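Side-chain contacts in putative secreted salivary protein (PDB 5K6D), which inhibits the host voltage-gated sodium channel Nav1.5 as a secreted, disulfide-rich salivary protein of the flea Xenopsylla cheopis: residues 36-39 / 40-43; 67-70 / 71-74. One frame throughout, in Å; residues are numbered along the deposited sequence. Where two conformers were deposited one is given.

In the fold
Both contacts are local, and together they illustrate how a small disulfide-rich protein sets its regular elements with short-range side-chain bonds. Contact 1 caps the start of helix 38-51 at the surface, while contact 2 forms the turn that leads into strand 73-76, the middle strand of a three-stranded antiparallel sheet. Their centres lie about 13 Å apart, and their nearest atoms are about 5 Å apart without touching. A covalent tie joins the two elements: C73, at the start of the strand, is disulfide-bonded to C45, two residues beyond contact 1 on the helix. Contact 2 is the more central, its centre about 8 Å from that of the chain, against about 13 Å for contact 1.

Contact 1 (36-39 / 40-43); sequences DSDQ and KKAG
S37 and K40 show the N-cap in textbook form: OG of S37 accepts from the backbone N of K40 at 3.0 Å, with an N-H...O angle of 164°. The hydroxyl can do so because it stands between its own backbone N and carbonyl carbon (chi1 77°), turned over the first turn of the helix, where CB of K40 also packs against it. The side chains of D36 and K40 cross at a slant. In the conformer described, the carboxylate lies against the methylenes of K40, with OD2 of D36 3.4 Å from CD of K40; the polar partner of that carboxylate is K44, one turn further on, in a salt bridge.

K41 leaves the helix on a different side, roughly at right angles to K40, and passes the backbone O of D36. Its chain stays extended beyond CG, laying CE 3.3 Å from D36 O and carrying NZ to the carbonyls of C32 and G34, which it bonds. A water fills the corner between these groups, donating to D36 O at 2.6 Å and to D38 OD1 at 3.0 Å, with a weak link to K41 NZ. Backbone bonding begins at once, K41 N to S37 O at 2.9 Å. Helix 38-51 thus starts at the surface, tied by K41 to the loop that follows strand 26-28.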
# COMPACT_ATOMS: atom_id res chain seq x y z
N ASP A 36 6.87 8.79 -12.33
CA ASP A 36 8.16 8.30 -11.85
C ASP A 36 8.44 6.89 -12.37
O ASP A 36 7.53 6.18 -12.78
CB ASP A 36 8.23 8.30 -10.32
CG ASP A 36 8.36 9.69 -9.73
OD1 ASP A 36 8.65 10.65 -10.48
OD2 ASP A 36 8.17 9.81 -8.50
N SER A 37 9.72 6.51 -12.37
CA SER A 37 10.12 5.19 -12.84
C SER A 37 9.48 4.09 -11.99
O SER A 37 9.11 4.32 -10.84
CB SER A 37 11.63 5.04 -12.80
OG SER A 37 12.07 4.83 -11.46
N ASP A 38 9.36 2.90 -12.56
CA ASP A 38 8.82 1.78 -11.80
C ASP A 38 9.68 1.49 -10.57
O ASP A 38 9.15 1.12 -9.53
CB ASP A 38 8.69 0.54 -12.68
CG ASP A 38 7.50 0.60 -13.61
OD1 ASP A 38 6.51 1.29 -13.28
OD2 ASP A 38 7.55 -0.04 -14.68
N GLN A 39 11.00 1.66 -10.69
CA GLN A 39 11.87 1.44 -9.54
C GLN A 39 11.60 2.45 -8.43
O GLN A 39 11.53 2.08 -7.26
CB GLN A 39 13.34 1.48 -9.95
CG GLN A 39 13.83 0.16 -10.52
CD GLN A 39 14.03 -0.88 -9.44
OE1 GLN A 39 14.89 -0.72 -8.57
NE2 GLN A 39 13.24 -1.94 -9.48
N LYS A 40 11.45 3.72 -8.79
CA LYS A 40 11.18 4.74 -7.78
C LYS A 40 9.81 4.51 -7.15
O LYS A 40 9.65 4.61 -5.92
CB LYS A 40 11.27 6.14 -8.38
CG LYS A 40 10.97 7.23 -7.35
CD LYS A 40 11.30 8.63 -7.85
CE LYS A 40 12.80 8.84 -7.97
NZ LYS A 40 13.11 10.29 -8.15
N LYS A 41 8.81 4.19 -7.96
CA LYS A 41 7.48 3.85 -7.44
C LYS A 41 7.56 2.65 -6.49
O LYS A 41 6.88 2.61 -5.47
CB LYS A 41 6.50 3.56 -8.57
CG LYS A 41 6.10 4.76 -9.40
CD LYS A 41 5.24 4.33 -10.56
CE LYS A 41 4.67 5.53 -11.30
NZ LYS A 41 3.61 5.12 -12.26
N ALA A 42 8.37 1.65 -6.85
CA ALA A 42 8.53 0.47 -6.01
C ALA A 42 9.08 0.85 -4.64
O ALA A 42 8.67 0.30 -3.62
CB ALA A 42 9.44 -0.55 -6.67
N GLY A 43 10.01 1.80 -4.61
CA GLY A 43 10.57 2.26 -3.36
C GLY A 43 9.55 3.04 -2.53
O GLY A 43 9.44 2.84 -1.31
O HOH W 1 6.42 4.18 -14.08

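Contact 2 (67-70 / 71-74); sequences KPNK and EDCY
The side-chain amide oxygen of N69 accepts from the backbone N of E71, OD1 to N at 2.9 Å and an N-H...O angle of 159°, the donor tilted from the plane of the amide. With CG anti to the backbone N (chi1 -170°), the amide reaches forward over the following residues instead of turning back along the chain. Its other end is used too: a water accepts from ND2 of N69 at 3.0 Å and donates to OE1 of E71, whose chain crosses the asparagine with the two flat ends 20° apart. D72 flanks the same asparagine, OD2 lying 3.5 Å from CB of N69, while its OD1 takes a hydrogen bond from the backbone of G30.

Beyond the turn, the ring of Y74 lies against K67 and P68, which precede the turn. CA of K67 sits 3.6 Å from the ring centroid, almost on the normal, a CH-pi contact over one face; CB continues it over CD1, and CG reaches the root of the ring at Y74 CG. At the far end the phenol oxygen, OH of Y74, accepts from the backbone N of N69 at 2.9 Å, with CD of P68 packed close to it; N69 O meets the ring edge in its plane.

A type I beta turn from N69 to D72 is closed by D72 N to N69 O, and the first-position asparagine that bonds the backbone two residues on makes an Asx turn within it. This type I turn with its Asx turn leads the chain into strand 73-76, the middle strand of the sheet.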
# COMPACT_ATOMS: atom_id res chain seq x y z
N LYS A 67 -3.46 -7.72 -7.33
CA LYS A 67 -2.88 -6.38 -7.40
C LYS A 67 -3.34 -5.72 -8.70
O LYS A 67 -2.54 -5.47 -9.60
CB LYS A 67 -1.35 -6.44 -7.32
CG LYS A 67 -0.82 -7.21 -6.12
CD LYS A 67 0.70 -7.09 -5.99
CE LYS A 67 1.39 -7.35 -7.32
NZ LYS A 67 1.80 -8.78 -7.43
N PRO A 68 -4.65 -5.43 -8.81
CA PRO A 68 -5.24 -5.11 -10.13
C PRO A 68 -4.93 -3.72 -10.68
O PRO A 68 -4.92 -3.56 -11.90
CB PRO A 68 -6.74 -5.25 -9.88
CG PRO A 68 -6.91 -4.99 -8.43
CD PRO A 68 -5.69 -5.58 -7.78
N ASN A 69 -4.70 -2.73 -9.81
CA ASN A 69 -4.60 -1.34 -10.25
C ASN A 69 -3.16 -0.85 -10.21
O ASN A 69 -2.56 -0.77 -9.14
CB ASN A 69 -5.48 -0.47 -9.36
CG ASN A 69 -5.63 0.95 -9.89
OD1 ASN A 69 -4.76 1.47 -10.58
ND2 ASN A 69 -6.75 1.58 -9.55
N LYS A 70 -2.61 -0.49 -11.36
CA LYS A 70 -1.21 -0.08 -11.45
C LYS A 70 -0.90 1.20 -10.67
O LYS A 70 0.26 1.47 -10.36
CB LYS A 70 -0.81 0.11 -12.92
CG LYS A 70 -1.48 1.28 -13.61
CD LYS A 70 -1.12 1.32 -15.09
CE LYS A 70 -2.05 2.23 -15.88
NZ LYS A 70 -1.82 3.67 -15.58
N GLU A 71 -1.92 1.99 -10.35
CA GLU A 71 -1.72 3.21 -9.57
C GLU A 71 -1.70 2.93 -8.08
O GLU A 71 -1.31 3.80 -7.30
CB GLU A 71 -2.80 4.24 -9.89
CG GLU A 71 -2.81 4.69 -11.34
CD GLU A 71 -3.70 5.89 -11.58
OE1 GLU A 71 -4.67 6.09 -10.81
OE2 GLU A 71 -3.44 6.64 -12.55
N ASP A 72 -2.12 1.73 -7.69
CA ASP A 72 -2.19 1.38 -6.28
C ASP A 72 -0.99 0.56 -5.84
O ASP A 72 -0.32 -0.10 -6.64
CB ASP A 72 -3.48 0.63 -5.96
CG ASP A 72 -4.72 1.50 -6.10
OD1 ASP A 72 -4.61 2.74 -6.16
OD2 ASP A 72 -5.83 0.92 -6.13
N CYS A 73 -0.73 0.63 -4.54
CA CYS A 73 0.34 -0.08 -3.87
C CYS A 73 -0.32 -1.13 -2.98
O CYS A 73 -1.29 -0.82 -2.31
CB CYS A 73 1.17 0.93 -3.08
SG CYS A 73 2.32 0.30 -1.85
N TYR A 74 0.21 -2.35 -2.98
CA TYR A 74 -0.41 -3.46 -2.25
C TYR A 74 0.56 -3.96 -1.20
O TYR A 74 1.64 -4.49 -1.52
CB TYR A 74 -0.83 -4.56 -3.22
CG TYR A 74 -1.86 -4.06 -4.21
CD1 TYR A 74 -1.48 -3.45 -5.40
CD2 TYR A 74 -3.22 -4.17 -3.94
CE1 TYR A 74 -2.42 -2.96 -6.29
CE2 TYR A 74 -4.17 -3.69 -4.82
CZ TYR A 74 -3.76 -3.10 -6.00
OH TYR A 74 -4.69 -2.62 -6.90
O HOH W 2 -6.91 4.48 -10.12